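PDB 1VHZ: ADP compounds hydrolase nudE from Escherichia coli, which hydrolyses ADP-ribose to AMP and ribose 5-phosphate with magnesium as cofactor, acts also on Ap3A, Ap2A and NADH, and works as a homodimeric Nudix hydrolase. Local coordinates for residues F24-V29 with E42-T47; I63-Y68 with L147-W152; T110-L115 with F176-W181. All coordinates share one frame; numbering follows the deposited sequence.

Interaction 1 of 3, residues F24-V29 with E42-T47; sequences FTVESV and ERMRPT. With APR (adenosine-5-diphosphoribose), chain C.
Val26 and Met44 form a non-hydrogen-bonded antiparallel pair, flanked by Glu27 N bonding to Arg43 O at 2.8 Å, Arg43 N returning to Glu27 O, and Arg45 N reaching Thr25 O. On the opposite face of the sheet, Glu27 OE1, in the plane of the Arg43 guanidinium, accepts from both NE (3.0 Å) and NH1 (3.1 Å) in a salt bridge. Val29 CG2 lies over one guanidinium face and Pro46 CG over the other, each toward the rim. Glu27 OE2 sits 3.5 Å from Arg45 NE but well out of that guanidinium's plane, a purely electrostatic pairing. Arg43 NH2 forms a salt bridge with Glu73 of the second subunit. These strands form a beta hairpin within an antiparallel three-stranded sheet that binds the adenine: Glu42 N donates to N1 of ADP-ribose (3.0 Å), and Glu42 O accepts from N6 (2.8 Å). Glu42's carboxylate turns instead to Ser21, Arg22 and Leu23 of the second subunit, and a water joins its OE2 to Ser28 OG. On this same face the Met44 chain, bent at chi2 (71°), brings CE against Phe24 CB (3.4 Å) and Val26 CB, with SD in an oblique Met-aromatic contact.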
loop_
_atom_site.group_PDB
_atom_site.type_symbol
_atom_site.label_atom_id
_atom_site.label_comp_id
_atom_site.label_asym_id
_atom_site.label_seq_id
_atom_site.Cartn_x
_atom_site.Cartn_y
_atom_site.Cartn_z
ATOM N N PHE A 24 1.646 -7.510 -17.088
ATOM C CA PHE A 24 1.230 -6.127 -17.038
ATOM C C PHE A 24 0.708 -5.540 -18.338
ATOM O O PHE A 24 1.235 -5.775 -19.423
ATOM C CB PHE A 24 2.423 -5.223 -16.620
ATOM C CG PHE A 24 2.912 -5.513 -15.233
ATOM C CD1 PHE A 24 2.251 -5.001 -14.127
ATOM C CD2 PHE A 24 4.016 -6.324 -15.035
ATOM C CE1 PHE A 24 2.707 -5.276 -12.851
ATOM C CE2 PHE A 24 4.473 -6.603 -13.766
ATOM C CZ PHE A 24 3.819 -6.079 -12.669
ATOM N N THR A 25 -0.330 -4.700 -18.206
ATOM C CA THR A 25 -0.858 -4.022 -19.380
ATOM C C THR A 25 -1.044 -2.550 -19.026
ATOM O O THR A 25 -1.873 -2.174 -18.204
ATOM C CB THR A 25 -2.025 -4.672 -20.094
ATOM O OG1 THR A 25 -2.909 -3.669 -20.646
ATOM C CG2 THR A 25 -2.803 -5.650 -19.266
ATOM N N VAL A 26 -0.133 -1.730 -19.554
ATOM C CA VAL A 26 -0.147 -0.300 -19.294
ATOM C C VAL A 26 -0.891 0.485 -20.362
ATOM O O VAL A 26 -0.749 0.327 -21.567
ATOM C CB VAL A 26 1.240 0.270 -19.001
ATOM C CG1 VAL A 26 2.327 -0.505 -19.722
ATOM C CG2 VAL A 26 1.352 1.761 -19.316
ATOM N N GLU A 27 -1.787 1.343 -19.862
ATOM C CA GLU A 27 -2.629 2.198 -20.652
ATOM C C GLU A 27 -2.267 3.680 -20.542
ATOM O O GLU A 27 -1.839 4.153 -19.495
ATOM C CB GLU A 27 -4.091 2.105 -20.146
ATOM C CG GLU A 27 -4.727 0.771 -20.469
ATOM C CD GLU A 27 -6.133 0.671 -19.945
ATOM O OE1 GLU A 27 -6.460 1.419 -19.004
ATOM O OE2 GLU A 27 -6.913 -0.130 -20.488
ATOM N N SER A 28 -2.463 4.370 -21.649
ATOM C CA SER A 28 -2.241 5.819 -21.708
ATOM C C SER A 28 -3.663 6.412 -21.684
ATOM O O SER A 28 -4.514 5.911 -22.424
ATOM C CB SER A 28 -1.526 6.244 -22.975
ATOM O OG SER A 28 -0.760 7.416 -22.763
ATOM N N VAL A 29 -3.933 7.334 -20.788
ATOM C CA VAL A 29 -5.266 7.912 -20.675
ATOM C C VAL A 29 -5.252 9.417 -20.940
ATOM O O VAL A 29 -4.578 10.138 -20.213
ATOM C CB VAL A 29 -5.856 7.700 -19.260
ATOM C CG1 VAL A 29 -7.274 8.243 -19.163
ATOM C CG2 VAL A 29 -5.860 6.230 -18.860
ATOM N N GLU A 42 -0.667 7.732 -17.287
ATOM C CA GLU A 42 -0.446 6.311 -17.560
ATOM C C GLU A 42 -0.900 5.520 -16.333
ATOM O O GLU A 42 -0.781 6.011 -15.212
ATOM C CB GLU A 42 0.992 6.004 -17.901
ATOM C CG GLU A 42 1.398 6.318 -19.326
ATOM C CD GLU A 42 2.739 5.715 -19.693
ATOM O OE1 GLU A 42 3.430 5.215 -18.775
ATOM O OE2 GLU A 42 3.083 5.749 -20.889
ATOM N N ARG A 43 -1.455 4.342 -16.559
ATOM C CA ARG A 43 -1.922 3.495 -15.481
ATOM C C ARG A 43 -1.944 2.031 -15.946
ATOM O O ARG A 43 -1.878 1.725 -17.133
ATOM C CB ARG A 43 -3.364 3.829 -15.021
ATOM C CG ARG A 43 -4.377 3.523 -16.121
ATOM C CD ARG A 43 -5.806 3.819 -15.714
ATOM N NE ARG A 43 -6.736 3.368 -16.740
ATOM C CZ ARG A 43 -8.002 3.708 -16.890
ATOM N NH1 ARG A 43 -8.705 3.178 -17.883
ATOM N NH2 ARG A 43 -8.593 4.570 -16.066
ATOM N N MET A 44 -2.137 1.185 -14.946
ATOM C CA MET A 44 -2.250 -0.246 -15.232
ATOM C C MET A 44 -3.706 -0.506 -15.617
ATOM O O MET A 44 -4.601 0.150 -15.069
ATOM C CB MET A 44 -1.792 -1.087 -14.053
ATOM C CG MET A 44 -0.686 -2.060 -14.494
ATOM S SD MET A 44 0.840 -1.187 -14.828
ATOM C CE MET A 44 1.409 -1.976 -16.316
ATOM N N ARG A 45 -3.936 -1.333 -16.621
ATOM C CA ARG A 45 -5.293 -1.621 -17.050
ATOM C C ARG A 45 -6.173 -1.966 -15.845
ATOM O O ARG A 45 -5.837 -2.820 -15.044
ATOM C CB ARG A 45 -5.327 -2.764 -18.066
ATOM C CG ARG A 45 -6.699 -2.999 -18.671
ATOM C CD ARG A 45 -6.605 -3.755 -19.993
ATOM N NE ARG A 45 -7.778 -3.514 -20.827
ATOM C CZ ARG A 45 -9.014 -3.923 -20.564
ATOM N NH1 ARG A 45 -9.280 -4.619 -19.463
ATOM N NH2 ARG A 45 -10.008 -3.639 -21.401
ATOM N N PRO A 46 -7.304 -1.284 -15.736
ATOM C CA PRO A 46 -8.251 -1.503 -14.677
ATOM C C PRO A 46 -8.803 -2.923 -14.710
ATOM O O PRO A 46 -9.162 -3.470 -15.748
ATOM C CB PRO A 46 -9.373 -0.498 -14.913
ATOM C CG PRO A 46 -8.856 0.464 -15.910
ATOM C CD PRO A 46 -7.769 -0.231 -16.683
ATOM N N THR A 47 -8.872 -3.512 -13.524
ATOM C CA THR A 47 -9.397 -4.862 -13.387
ATOM C C THR A 47 -10.335 -4.916 -12.186
ATOM O O THR A 47 -10.270 -4.058 -11.304
ATOM C CB THR A 47 -8.254 -5.877 -13.193
ATOM O OG1 THR A 47 -8.801 -7.176 -12.950
ATOM C CG2 THR A 47 -7.382 -5.467 -12.016
HETATM N N1 APR C . 0.121 9.245 -14.838
HETATM C C2 APR C . 0.955 10.365 -15.012
HETATM N N3 APR C . 1.073 11.420 -14.203
HETATM C C4 APR C . 0.240 11.344 -13.064
HETATM C C5 APR C . -0.650 10.302 -12.733
HETATM C C6 APR C . -0.707 9.178 -13.692
HETATM N N6 APR C . -1.501 8.118 -13.523
HETATM N N7 APR C . -1.296 10.577 -11.539
HETATM C C8 APR C . -0.804 11.763 -11.157
HETATM N N9 APR C . 0.118 12.259 -12.040
HETATM C "C1'" APR C . 0.980 13.637 -12.013
HETATM C "C2'" APR C . -0.008 14.837 -12.039
HETATM O "O2'" APR C . 0.585 15.895 -12.766
HETATM C "C3'" APR C . -0.184 15.274 -10.538
HETATM O "O3'" APR C . 0.173 16.636 -10.352
HETATM O "O4'" APR C . 1.587 13.736 -10.759
HETATM C "C4'" APR C . 0.708 14.418 -9.735
HETATM C "C5'" APR C . 1.537 15.312 -8.900
HETATM O O HOH W 1 1.840 7.473 -22.505
#

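Interaction 2 of 3, residues I63-Y68 with L147-W152; sequences ILIREY and LPQVRW
Leu64 and Val150 are joined by a reciprocal pair of backbone hydrogen bonds, Leu64 N to Val150 O at 2.7 Å and Val150 N to Leu64 O at 2.8 Å. The first is almost straight (174° at the hydrogen). A third bond, Arg66 N to Pro148 O, carries the pairing to Pro148, just before strand 149-153 begins. Between these bonds, CA-H...O contacts from Gln149 CA to Leu64 O and from Ile65 CA to Pro148 O fill in the antiparallel register.

Apolar contacts lie on both faces. On the face of Leu64 and Val150, Leu64 CD2 presses on Trp152 CB (3.4 Å), and Leu77 of strand 74-78 packs against both of these side chains and Val150; the Trp152 indole N-H is spent on His156 O. On the face of Ile63 and Ile65, Ile65 CD1 meets Leu147 CD1 at 4.2 Å, and both residues also touch Glu101 of helix 90-102. Leu147 CD2 reaches across to the aliphatic part of Glu67, 3.9 Å from its CG.

Two arginines lie against apolar side chains. Arg66, its chain extended from CG to NE, runs across Val150, whose CG2 lies 3.5 Å from Arg66 NE. Arg151 lies alongside Ile63, pointing the same way, and Ile63 CD1 sits over one face of its guanidinium, offset toward the rim; the fit is too close to be taken at face value.

Strand 149-153 thus extends the mixed sheet of the Nudix fold along strand 61-69, and the face bearing Ile65 backs onto the helix that carries Glu97 and Glu101, the probable metal ligands of the Nudix box.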
loop_
_atom_site.group_PDB
_atom_site.type_symbol
_atom_site.label_atom_id
_atom_site.label_comp_id
_atom_site.label_asym_id
_atom_site.label_seq_id
_atom_site.Cartn_x
_atom_site.Cartn_y
_atom_site.Cartn_z
ATOM N N ILE A 63 0.034 -16.170 12.716
ATOM C CA ILE A 63 0.792 -17.092 11.884
ATOM C C ILE A 63 1.291 -16.246 10.685
ATOM O O ILE A 63 0.449 -15.808 9.905
ATOM C CB ILE A 63 0.040 -18.285 11.287
ATOM C CG1 ILE A 63 -0.620 -19.167 12.343
ATOM C CG2 ILE A 63 1.032 -19.111 10.458
ATOM C CD1 ILE A 63 0.327 -19.711 13.388
ATOM N N LEU A 64 2.581 -15.998 10.609
ATOM C CA LEU A 64 3.130 -15.196 9.512
ATOM C C LEU A 64 3.861 -16.144 8.564
ATOM O O LEU A 64 4.152 -17.260 8.989
ATOM C CB LEU A 64 4.196 -14.230 10.023
ATOM C CG LEU A 64 3.849 -13.106 10.989
ATOM C CD1 LEU A 64 2.862 -12.134 10.372
ATOM C CD2 LEU A 64 3.327 -13.614 12.316
ATOM N N ILE A 65 4.178 -15.680 7.357
ATOM C CA ILE A 65 4.933 -16.487 6.429
ATOM C C ILE A 65 6.104 -15.682 5.842
ATOM O O ILE A 65 6.088 -14.460 5.858
ATOM C CB ILE A 65 4.105 -17.057 5.265
ATOM C CG1 ILE A 65 3.310 -15.928 4.596
ATOM C CG2 ILE A 65 3.165 -18.163 5.733
ATOM C CD1 ILE A 65 2.892 -16.225 3.186
ATOM N N ARG A 66 7.129 -16.389 5.374
ATOM C CA ARG A 66 8.289 -15.785 4.737
ATOM C C ARG A 66 8.137 -16.093 3.243
ATOM O O ARG A 66 7.851 -17.230 2.879
ATOM C CB ARG A 66 9.602 -16.269 5.327
ATOM C CG ARG A 66 9.752 -15.911 6.804
ATOM C CD ARG A 66 11.081 -16.388 7.387
ATOM N NE ARG A 66 11.194 -15.967 8.783
ATOM C CZ ARG A 66 11.466 -14.761 9.247
ATOM N NH1 ARG A 66 11.506 -14.557 10.572
ATOM N NH2 ARG A 66 11.704 -13.728 8.429
ATOM N N GLU A 67 8.238 -15.079 2.394
ATOM C CA GLU A 67 8.006 -15.276 0.965
ATOM C C GLU A 67 8.904 -14.398 0.123
ATOM O O GLU A 67 9.071 -13.194 0.373
ATOM C CB GLU A 67 6.511 -14.928 0.698
ATOM C CG GLU A 67 6.071 -15.171 -0.731
ATOM C CD GLU A 67 4.559 -15.296 -0.880
ATOM O OE1 GLU A 67 4.092 -15.995 -1.805
ATOM O OE2 GLU A 67 3.820 -14.706 -0.066
ATOM N N TYR A 68 9.487 -15.009 -0.915
ATOM C CA TYR A 68 10.389 -14.261 -1.767
ATOM C C TYR A 68 9.642 -13.196 -2.569
ATOM O O TYR A 68 8.538 -13.413 -3.047
ATOM C CB TYR A 68 11.188 -15.187 -2.678
ATOM C CG TYR A 68 12.184 -14.481 -3.566
ATOM C CD1 TYR A 68 11.885 -14.235 -4.903
ATOM C CD2 TYR A 68 13.406 -14.035 -3.078
ATOM C CE1 TYR A 68 12.781 -13.588 -5.722
ATOM C CE2 TYR A 68 14.321 -13.402 -3.897
ATOM C CZ TYR A 68 14.003 -13.185 -5.220
ATOM O OH TYR A 68 14.898 -12.539 -6.041
ATOM N N LEU A 147 6.629 -22.052 2.041
ATOM C CA LEU A 147 6.585 -20.784 2.762
ATOM C C LEU A 147 6.780 -21.026 4.251
ATOM O O LEU A 147 5.881 -21.540 4.924
ATOM C CB LEU A 147 5.223 -20.120 2.491
ATOM C CG LEU A 147 4.899 -19.968 0.998
ATOM C CD1 LEU A 147 3.433 -19.642 0.763
ATOM C CD2 LEU A 147 5.803 -18.912 0.367
ATOM N N PRO A 148 7.957 -20.740 4.771
ATOM C CA PRO A 148 8.234 -20.962 6.187
ATOM C C PRO A 148 7.254 -20.145 7.021
ATOM O O PRO A 148 6.946 -19.009 6.656
ATOM C CB PRO A 148 9.674 -20.527 6.388
ATOM C CG PRO A 148 10.269 -20.450 5.034
ATOM C CD PRO A 148 9.119 -20.168 4.075
ATOM N N GLN A 149 6.717 -20.758 8.061
ATOM C CA GLN A 149 5.773 -20.156 8.968
ATOM C C GLN A 149 6.459 -19.593 10.201
ATOM O O GLN A 149 7.504 -20.081 10.642
ATOM C CB GLN A 149 4.721 -21.202 9.415
ATOM C CG GLN A 149 3.746 -21.534 8.308
ATOM C CD GLN A 149 2.803 -22.665 8.617
ATOM O OE1 GLN A 149 2.256 -22.735 9.712
ATOM N NE2 GLN A 149 2.582 -23.545 7.634
ATOM N N VAL A 150 5.939 -18.473 10.695
ATOM C CA VAL A 150 6.474 -17.836 11.895
ATOM C C VAL A 150 5.327 -17.546 12.874
ATOM O O VAL A 150 4.360 -16.853 12.515
ATOM C CB VAL A 150 7.224 -16.532 11.617
ATOM C CG1 VAL A 150 7.779 -15.944 12.929
ATOM C CG2 VAL A 150 8.372 -16.720 10.636
ATOM N N ARG A 151 5.393 -18.125 14.057
ATOM C CA ARG A 151 4.385 -17.888 15.089
ATOM C C ARG A 151 4.801 -16.636 15.874
ATOM O O ARG A 151 5.943 -16.550 16.326
ATOM C CB ARG A 151 4.242 -19.111 16.002
ATOM C CG ARG A 151 3.295 -20.132 15.363
ATOM C CD ARG A 151 3.508 -21.531 15.924
ATOM N NE ARG A 151 2.232 -22.244 15.999
ATOM C CZ ARG A 151 1.491 -22.622 14.966
ATOM N NH1 ARG A 151 1.869 -22.378 13.717
ATOM N NH2 ARG A 151 0.346 -23.252 15.190
ATOM N N TRP A 152 3.924 -15.657 15.937
ATOM C CA TRP A 152 4.201 -14.388 16.592
ATOM C C TRP A 152 3.122 -14.073 17.619
ATOM O O TRP A 152 1.948 -13.975 17.266
ATOM C CB TRP A 152 4.243 -13.281 15.523
ATOM C CG TRP A 152 4.993 -12.069 15.988
ATOM C CD1 TRP A 152 4.559 -11.098 16.855
ATOM C CD2 TRP A 152 6.314 -11.697 15.577
ATOM N NE1 TRP A 152 5.536 -10.144 17.018
ATOM C CE2 TRP A 152 6.622 -10.490 16.234
ATOM C CE3 TRP A 152 7.255 -12.269 14.713
ATOM C CZ2 TRP A 152 7.854 -9.852 16.062
ATOM C CZ3 TRP A 152 8.485 -11.641 14.533
ATOM C CH2 TRP A 152 8.761 -10.436 15.226
#

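Interaction 3 of 3, residues T110-L115 with F176-W181; sequences TFLKKL and FLVREW
Trp181 has its CG swung away from the backbone N (chi1 178°), which sends the indole out from the helix toward the strand, and chi2 of 79° turns a face of the ring to Leu112. Leu112 answers with its two methyls. Leu112 CD1 settles over the five-membered ring of Trp181 in a CH-pi contact, 3.8 Å from its centroid, 30° off the normal and 3.4 Å from Trp181 CD1. Leu112 CD2 turns to the helix, where it meets Val178 CG2 at 3.8 Å and lies close to the backbone oxygen and CB of Leu177. The Thr110 side chain points toward the indole, on the same side of its plane as Leu112 CD1, and its CG2 lies 3.9 Å from Trp181 CZ2. With the indole cut back to an alanine here, Leu112 CD1 and Thr110 CG2 lose the surface they rest on, and a gap is likely to open between strand and helix.

One helical turn earlier, Leu177 CD1 nestles against CB and CG of Lys113, both 3.9 Å away, and more loosely against Leu115 CD2. The ammonium of Lys113 leads off to Leu161 O of the second subunit. Helix 169-184 packs against strand 104-116, which pairs with strand 125-136 in the mixed sheet; there Val130 adjoins Leu112 and Gln132 adjoins Trp181, while Phe176 and Glu180 face the same helix of the second subunit.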
loop_
_atom_site.group_PDB
_atom_site.type_symbol
_atom_site.label_atom_id
_atom_site.label_comp_id
_atom_site.label_asym_id
_atom_site.label_seq_id
_atom_site.Cartn_x
_atom_site.Cartn_y
_atom_site.Cartn_z
ATOM N N THR A 110 -13.349 -13.729 9.437
ATOM C CA THR A 110 -13.999 -12.433 9.537
ATOM C C THR A 110 -13.375 -11.395 8.621
ATOM O O THR A 110 -12.168 -11.213 8.504
ATOM C CB THR A 110 -14.413 -11.930 10.894
ATOM O OG1 THR A 110 -14.059 -10.582 11.221
ATOM C CG2 THR A 110 -14.128 -12.824 12.052
ATOM N N PHE A 111 -14.265 -10.812 7.826
ATOM C CA PHE A 111 -13.884 -9.789 6.838
ATOM C C PHE A 111 -13.872 -8.443 7.559
ATOM O O PHE A 111 -14.862 -7.912 8.043
ATOM C CB PHE A 111 -14.790 -9.860 5.628
ATOM C CG PHE A 111 -14.706 -8.680 4.714
ATOM C CD1 PHE A 111 -15.852 -7.957 4.408
ATOM C CD2 PHE A 111 -13.475 -8.267 4.203
ATOM C CE1 PHE A 111 -15.777 -6.851 3.573
ATOM C CE2 PHE A 111 -13.414 -7.151 3.376
ATOM C CZ PHE A 111 -14.557 -6.441 3.070
ATOM N N LEU A 112 -12.673 -7.904 7.701
ATOM C CA LEU A 112 -12.430 -6.684 8.452
ATOM C C LEU A 112 -12.348 -5.401 7.684
ATOM O O LEU A 112 -12.727 -4.335 8.168
ATOM C CB LEU A 112 -11.037 -6.926 9.099
ATOM C CG LEU A 112 -10.779 -6.446 10.505
ATOM C CD1 LEU A 112 -11.908 -6.821 11.447
ATOM C CD2 LEU A 112 -9.452 -7.037 11.014
ATOM N N LYS A 113 -11.763 -5.453 6.477
ATOM C CA LYS A 113 -11.613 -4.198 5.746
ATOM C C LYS A 113 -11.226 -4.470 4.301
ATOM O O LYS A 113 -10.582 -5.488 3.996
ATOM C CB LYS A 113 -10.463 -3.398 6.406
ATOM C CG LYS A 113 -10.506 -1.874 6.177
ATOM C CD LYS A 113 -11.500 -1.269 7.148
ATOM C CE LYS A 113 -12.010 0.093 6.755
ATOM N NZ LYS A 113 -12.921 0.612 7.834
ATOM N N LYS A 114 -11.578 -3.488 3.475
ATOM C CA LYS A 114 -11.212 -3.565 2.056
ATOM C C LYS A 114 -10.345 -2.351 1.755
ATOM O O LYS A 114 -10.720 -1.209 2.027
ATOM C CB LYS A 114 -12.433 -3.629 1.163
ATOM C CG LYS A 114 -12.108 -3.549 -0.326
ATOM C CD LYS A 114 -13.412 -3.360 -1.097
ATOM C CE LYS A 114 -13.899 -4.649 -1.694
ATOM N NZ LYS A 114 -15.321 -4.573 -2.126
ATOM N N LEU A 115 -9.182 -2.562 1.149
ATOM C CA LEU A 115 -8.311 -1.413 0.891
ATOM C C LEU A 115 -7.858 -1.312 -0.558
ATOM O O LEU A 115 -7.622 -2.326 -1.189
ATOM C CB LEU A 115 -7.046 -1.589 1.737
ATOM C CG LEU A 115 -6.821 -0.887 3.043
ATOM C CD1 LEU A 115 -8.064 -0.459 3.796
ATOM C CD2 LEU A 115 -5.933 -1.749 3.953
ATOM N N PHE A 176 -2.471 -3.185 12.390
ATOM C CA PHE A 176 -3.209 -2.216 13.187
ATOM C C PHE A 176 -4.718 -2.469 13.141
ATOM O O PHE A 176 -5.391 -2.253 14.149
ATOM C CB PHE A 176 -2.914 -0.790 12.683
ATOM C CG PHE A 176 -1.648 -0.157 13.192
ATOM C CD1 PHE A 176 -0.576 0.059 12.352
ATOM C CD2 PHE A 176 -1.541 0.252 14.521
ATOM C CE1 PHE A 176 0.581 0.687 12.800
ATOM C CE2 PHE A 176 -0.381 0.859 14.980
ATOM C CZ PHE A 176 0.686 1.082 14.121
ATOM N N LEU A 177 -5.279 -2.902 12.018
ATOM C CA LEU A 177 -6.718 -3.162 11.939
ATOM C C LEU A 177 -7.111 -4.369 12.784
ATOM O O LEU A 177 -8.132 -4.353 13.469
ATOM C CB LEU A 177 -7.181 -3.331 10.486
ATOM C CG LEU A 177 -7.176 -2.022 9.666
ATOM C CD1 LEU A 177 -7.156 -2.329 8.178
ATOM C CD2 LEU A 177 -8.345 -1.121 10.039
ATOM N N VAL A 178 -6.283 -5.410 12.792
ATOM C CA VAL A 178 -6.561 -6.601 13.595
ATOM C C VAL A 178 -6.455 -6.294 15.078
ATOM O O VAL A 178 -7.247 -6.722 15.924
ATOM C CB VAL A 178 -5.605 -7.731 13.174
ATOM C CG1 VAL A 178 -5.706 -8.895 14.159
ATOM C CG2 VAL A 178 -5.951 -8.194 11.753
ATOM N N ARG A 179 -5.445 -5.504 15.442
ATOM C CA ARG A 179 -5.274 -5.103 16.844
ATOM C C ARG A 179 -6.492 -4.307 17.311
ATOM O O ARG A 179 -6.942 -4.509 18.437
ATOM C CB ARG A 179 -4.023 -4.252 16.964
ATOM C CG ARG A 179 -3.684 -3.839 18.426
ATOM C CD ARG A 179 -2.972 -2.524 18.263
ATOM N NE ARG A 179 -2.034 -2.062 19.238
ATOM C CZ ARG A 179 -1.670 -0.759 19.208
ATOM N NH1 ARG A 179 -0.806 -0.295 20.086
ATOM N NH2 ARG A 179 -2.201 0.036 18.277
ATOM N N GLU A 180 -7.012 -3.398 16.472
ATOM C CA GLU A 180 -8.198 -2.638 16.852
ATOM C C GLU A 180 -9.371 -3.610 17.084
ATOM O O GLU A 180 -10.069 -3.520 18.078
ATOM C CB GLU A 180 -8.664 -1.666 15.783
ATOM C CG GLU A 180 -8.265 -0.253 15.791
ATOM C CD GLU A 180 -7.868 0.396 17.086
ATOM O OE1 GLU A 180 -8.732 0.970 17.771
ATOM O OE2 GLU A 180 -6.662 0.348 17.424
ATOM N N TRP A 181 -9.531 -4.526 16.124
ATOM C CA TRP A 181 -10.603 -5.517 16.229
ATOM C C TRP A 181 -10.448 -6.371 17.482
ATOM O O TRP A 181 -11.422 -6.676 18.175
ATOM C CB TRP A 181 -10.601 -6.360 14.964
ATOM C CG TRP A 181 -11.601 -7.471 14.915
ATOM C CD1 TRP A 181 -12.940 -7.377 14.642
ATOM C CD2 TRP A 181 -11.315 -8.861 15.106
ATOM N NE1 TRP A 181 -13.497 -8.641 14.647
ATOM C CE2 TRP A 181 -12.526 -9.565 14.925
ATOM C CE3 TRP A 181 -10.145 -9.571 15.404
ATOM C CZ2 TRP A 181 -12.611 -10.946 15.068
ATOM C CZ3 TRP A 181 -10.233 -10.952 15.536
ATOM C CH2 TRP A 181 -11.457 -11.623 15.370
#

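All three contacts are partly buried and touch the second subunit: interaction 1 has the most buried residues (six of eleven), interaction 2 is the most open, with two exposed among eleven, and interaction 3 has none exposed among seven. Interaction 1 belongs to the separate three-stranded sheet, its centre about 32 Å from that of interaction 2 and 29 Å from that of interaction 3, and it alone combines salt bridges with a bound substrate. Interactions 2 and 3 reach the same mixed sheet: interaction 2 joins two of its strands by backbone bonds and apolar side chains, interaction 3 lays a helix on it through side-chain packing alone. Interaction 2 borders the probable metal site, whereas interaction 3 lies away from the known sites.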